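PDB 4EM8: ribose 5-phosphate isomerase B from Anaplasma phagocytophilum, which probably interconverts ribose 5-phosphate and ribulose 5-phosphate. Local coordinates for residues 24-29 / 122-127. Residues are numbered along the deposited sequence; the frame is centred on the assembly and turned at random.
Sequences FLSAYL and AQSVLY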
ATOM      1  N   PHE A  24       2.881 -22.328   0.242  1.00 27.16           N
ATOM      2  CA  PHE A  24       3.296 -22.460  -1.162  1.00 27.41           C
ATOM      3  C   PHE A  24       4.535 -21.605  -1.491  1.00 27.50           C
ATOM      4  O   PHE A  24       5.504 -22.106  -2.105  1.00 27.24           O
ATOM      5  CB  PHE A  24       2.129 -22.104  -2.098  1.00 27.96           C
ATOM      6  CG  PHE A  24       2.452 -22.239  -3.576  1.00 28.51           C
ATOM      7  CD1 PHE A  24       2.442 -23.485  -4.199  1.00 30.20           C
ATOM      8  CD2 PHE A  24       2.788 -21.111  -4.335  1.00 28.30           C
ATOM      9  CE1 PHE A  24       2.737 -23.611  -5.551  1.00 31.73           C
ATOM     10  CE2 PHE A  24       3.089 -21.227  -5.689  1.00 29.45           C
ATOM     11  CZ  PHE A  24       3.063 -22.477  -6.294  1.00 31.37           C
ATOM     12  N   LEU A  25       4.509 -20.324  -1.099  1.00 26.42           N
ATOM     13  CA  LEU A  25       5.625 -19.432  -1.375  1.00 25.24           C
ATOM     14  C   LEU A  25       6.840 -19.736  -0.492  1.00 25.06           C
ATOM     15  O   LEU A  25       7.956 -19.532  -0.929  1.00 24.77           O
ATOM     16  CB  LEU A  25       5.229 -17.959  -1.295  1.00 24.12           C
ATOM     17  CG  LEU A  25       4.118 -17.535  -2.246  1.00 24.37           C
ATOM     18  CD1 LEU A  25       3.571 -16.149  -1.861  1.00 23.32           C
ATOM     19  CD2 LEU A  25       4.571 -17.591  -3.699  1.00 24.63           C
ATOM     20  N   SER A  26       6.629 -20.263   0.716  1.00 25.28           N
ATOM     21  CA  SER A  26       7.754 -20.655   1.553  1.00 26.84           C
ATOM     22  C   SER A  26       8.522 -21.820   0.922  1.00 27.47           C
ATOM     23  O   SER A  26       9.758 -21.802   0.905  1.00 28.23           O
ATOM     24  CB  SER A  26       7.322 -20.982   3.008  1.00 26.47           C
ATOM     25  OG  SER A  26       6.674 -19.862   3.616  1.00 25.03           O
ATOM     26  N   ALA A  27       7.798 -22.818   0.403  1.00 28.25           N
ATOM     27  CA  ALA A  27       8.415 -23.963  -0.276  1.00 29.68           C
ATOM     28  C   ALA A  27       9.149 -23.519  -1.546  1.00 29.41           C
ATOM     29  O   ALA A  27      10.237 -24.010  -1.839  1.00 28.29           O
ATOM     30  CB  ALA A  27       7.377 -25.021  -0.609  1.00 31.30           C
ATOM     31  N   TYR A  28       8.557 -22.576  -2.285  1.00 28.59           N
ATOM     32  CA  TYR A  28       9.215 -22.005  -3.457  1.00 28.45           C
ATOM     33  C   TYR A  28      10.559 -21.384  -3.075  1.00 27.78           C
ATOM     34  O   TYR A  28      11.608 -21.716  -3.650  1.00 28.04           O
ATOM     35  CB  TYR A  28       8.311 -20.964  -4.112  1.00 28.90           C
ATOM     36  CG  TYR A  28       8.939 -20.237  -5.274  1.00 29.83           C
ATOM     37  CD1 TYR A  28       9.242 -20.909  -6.455  1.00 32.03           C
ATOM     38  CD2 TYR A  28       9.203 -18.866  -5.210  1.00 30.16           C
ATOM     39  CE1 TYR A  28       9.822 -20.252  -7.514  1.00 32.55           C
ATOM     40  CE2 TYR A  28       9.748 -18.189  -6.289  1.00 30.54           C
ATOM     41  CZ  TYR A  28      10.065 -18.884  -7.429  1.00 32.54           C
ATOM     42  OH  TYR A  28      10.642 -18.248  -8.485  1.00 33.76           O
ATOM     43  N   LEU A  29      10.529 -20.458  -2.127  1.00 27.18           N
ATOM     44  CA  LEU A  29      11.757 -19.826  -1.653  1.00 28.35           C
ATOM     45  C   LEU A  29      12.813 -20.831  -1.190  1.00 30.29           C
ATOM     46  O   LEU A  29      14.005 -20.667  -1.476  1.00 29.82           O
ATOM     47  CB  LEU A  29      11.459 -18.835  -0.528  1.00 27.48           C
ATOM     48  CG  LEU A  29      10.751 -17.571  -1.029  1.00 26.55           C
ATOM     49  CD1 LEU A  29      10.384 -16.682   0.148  1.00 25.62           C
ATOM     50  CD2 LEU A  29      11.618 -16.791  -2.059  1.00 27.21           C
ATOM     51  N   ALA A 122       1.450 -15.360  -8.135  1.00 26.22           N
ATOM     52  CA  ALA A 122       2.113 -14.876  -6.915  1.00 25.24           C
ATOM     53  C   ALA A 122       3.596 -15.254  -6.891  1.00 25.35           C
ATOM     54  O   ALA A 122       4.442 -14.470  -6.470  1.00 23.77           O
ATOM     55  CB  ALA A 122       1.418 -15.394  -5.679  1.00 23.77           C
ATOM     56  N   GLN A 123       3.905 -16.456  -7.363  1.00 26.58           N
ATOM     57  CA  GLN A 123       5.283 -16.924  -7.408  1.00 27.55           C
ATOM     58  C   GLN A 123       6.139 -16.066  -8.382  1.00 27.92           C
ATOM     59  O   GLN A 123       7.283 -15.736  -8.066  1.00 27.07           O
ATOM     60  CB  GLN A 123       5.280 -18.414  -7.804  1.00 29.95           C
ATOM     61  CG  GLN A 123       6.618 -19.031  -8.132  1.00 31.10           C
ATOM     62  CD  GLN A 123       6.444 -20.354  -8.879  1.00 34.83           C
ATOM     63  OE1 GLN A 123       5.787 -21.271  -8.386  1.00 35.35           O
ATOM     64  NE2 GLN A 123       7.007 -20.440 -10.079  1.00 35.65           N
ATOM     65  N   SER A 124       5.586 -15.719  -9.559  1.00 28.77           N
ATOM     66  CA  SER A 124       6.275 -14.794 -10.490  1.00 29.13           C
ATOM     67  C   SER A 124       6.511 -13.433  -9.849  1.00 26.59           C
ATOM     68  O   SER A 124       7.610 -12.872  -9.984  1.00 26.13           O
ATOM     69  CB  SER A 124       5.531 -14.625 -11.810  1.00 31.37           C
ATOM     70  OG  SER A 124       5.235 -15.895 -12.347  1.00 35.69           O
ATOM     71  N   VAL A 125       5.508 -12.935  -9.109  1.00 24.51           N
ATOM     72  CA  VAL A 125       5.615 -11.618  -8.472  1.00 22.43           C
ATOM     73  C   VAL A 125       6.718 -11.575  -7.424  1.00 21.82           C
ATOM     74  O   VAL A 125       7.552 -10.655  -7.416  1.00 20.86           O
ATOM     75  CB  VAL A 125       4.293 -11.138  -7.856  1.00 21.72           C
ATOM     76  CG1 VAL A 125       4.490  -9.800  -7.131  1.00 20.25           C
ATOM     77  CG2 VAL A 125       3.267 -10.979  -8.947  1.00 21.84           C
ATOM     78  N   LEU A 126       6.720 -12.600  -6.572  1.00 21.33           N
ATOM     79  CA  LEU A 126       7.756 -12.829  -5.608  1.00 21.89           C
ATOM     80  C   LEU A 126       9.129 -12.994  -6.267  1.00 22.62           C
ATOM     81  O   LEU A 126      10.073 -12.432  -5.774  1.00 22.49           O
ATOM     82  CB  LEU A 126       7.432 -14.065  -4.771  1.00 22.03           C
ATOM     83  CG  LEU A 126       8.478 -14.438  -3.700  1.00 22.48           C
ATOM     84  CD1 LEU A 126       8.717 -13.312  -2.698  1.00 21.79           C
ATOM     85  CD2 LEU A 126       8.006 -15.715  -2.999  1.00 23.12           C
ATOM     86  N   TYR A 127       9.226 -13.700  -7.398  1.00 23.43           N
ATOM     87  CA  TYR A 127      10.530 -13.886  -8.038  1.00 25.23           C
ATOM     88  C   TYR A 127      11.089 -12.523  -8.490  1.00 25.38           C
ATOM     89  O   TYR A 127      12.243 -12.180  -8.208  1.00 24.92           O
ATOM     90  CB  TYR A 127      10.455 -14.856  -9.232  1.00 27.32           C
ATOM     91  CG  TYR A 127      11.818 -15.032  -9.876  1.00 29.13           C
ATOM     92  CD1 TYR A 127      12.801 -15.758  -9.222  1.00 30.39           C
ATOM     93  CD2 TYR A 127      12.137 -14.434 -11.104  1.00 30.07           C
ATOM     94  CE1 TYR A 127      14.065 -15.923  -9.770  1.00 32.51           C
ATOM     95  CE2 TYR A 127      13.412 -14.587 -11.664  1.00 31.96           C
ATOM     96  CZ  TYR A 127      14.368 -15.329 -10.987  1.00 32.85           C
ATOM     97  OH  TYR A 127      15.624 -15.535 -11.482  1.00 36.66           O
TER
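Gln-123 reaches from one helix between the rings of Phe-24 and Tyr-28 on the other. Its CB lies 4.2 Å from Leu-25 CD2 and also close to Phe-24 CE2. CG, anti to the backbone N, arrives over one face of the Tyr-28 ring, 3.4 Å from the ring centroid and only 10° off the normal, a CH-pi contact over the middle of the face. Beyond it the chain stays extended. CD lies 3.6 Å from Tyr-28 CE1, and the amide plane is stacked on the phenol at 11°. At the end, OE1 turns to Phe-24, 3.6 Å from CZ and oblique to that ring, while NE2 remains near Tyr-28 CE1. The Phe-24 ring is tilted somewhat more from the amide plane.

The two helices, 19-31 and 119-131, pack on the same side of the parallel sheet, in the Rossmann-like alpha/beta fold of this family. The axes of the short segments come within 10.6 Å of each other and cross at -48°. The layer nearer the sheet is aliphatic: Leu-126 sends CD2 between Leu-25 and Leu-29, 4.0 Å from Leu-25 CB, and this same methyl also meets the edge of the Tyr-28 ring. Leu-25 CD2 in turn lies over the backbone of the opposite helix, 3.8 Å from Gln-123 CA, with the methyl of Ala-122 alongside. Beneath, Phe-112 of strand 109-113 touches both Leu-25 and Ala-122, and Leu-110 of that strand touches Leu-126. Farther out, the Tyr-28 hydroxyl ends beside Tyr-127, with OH 3.4 Å from CD1 and almost as close to CB, a plain van der Waals approach oblique to the second ring.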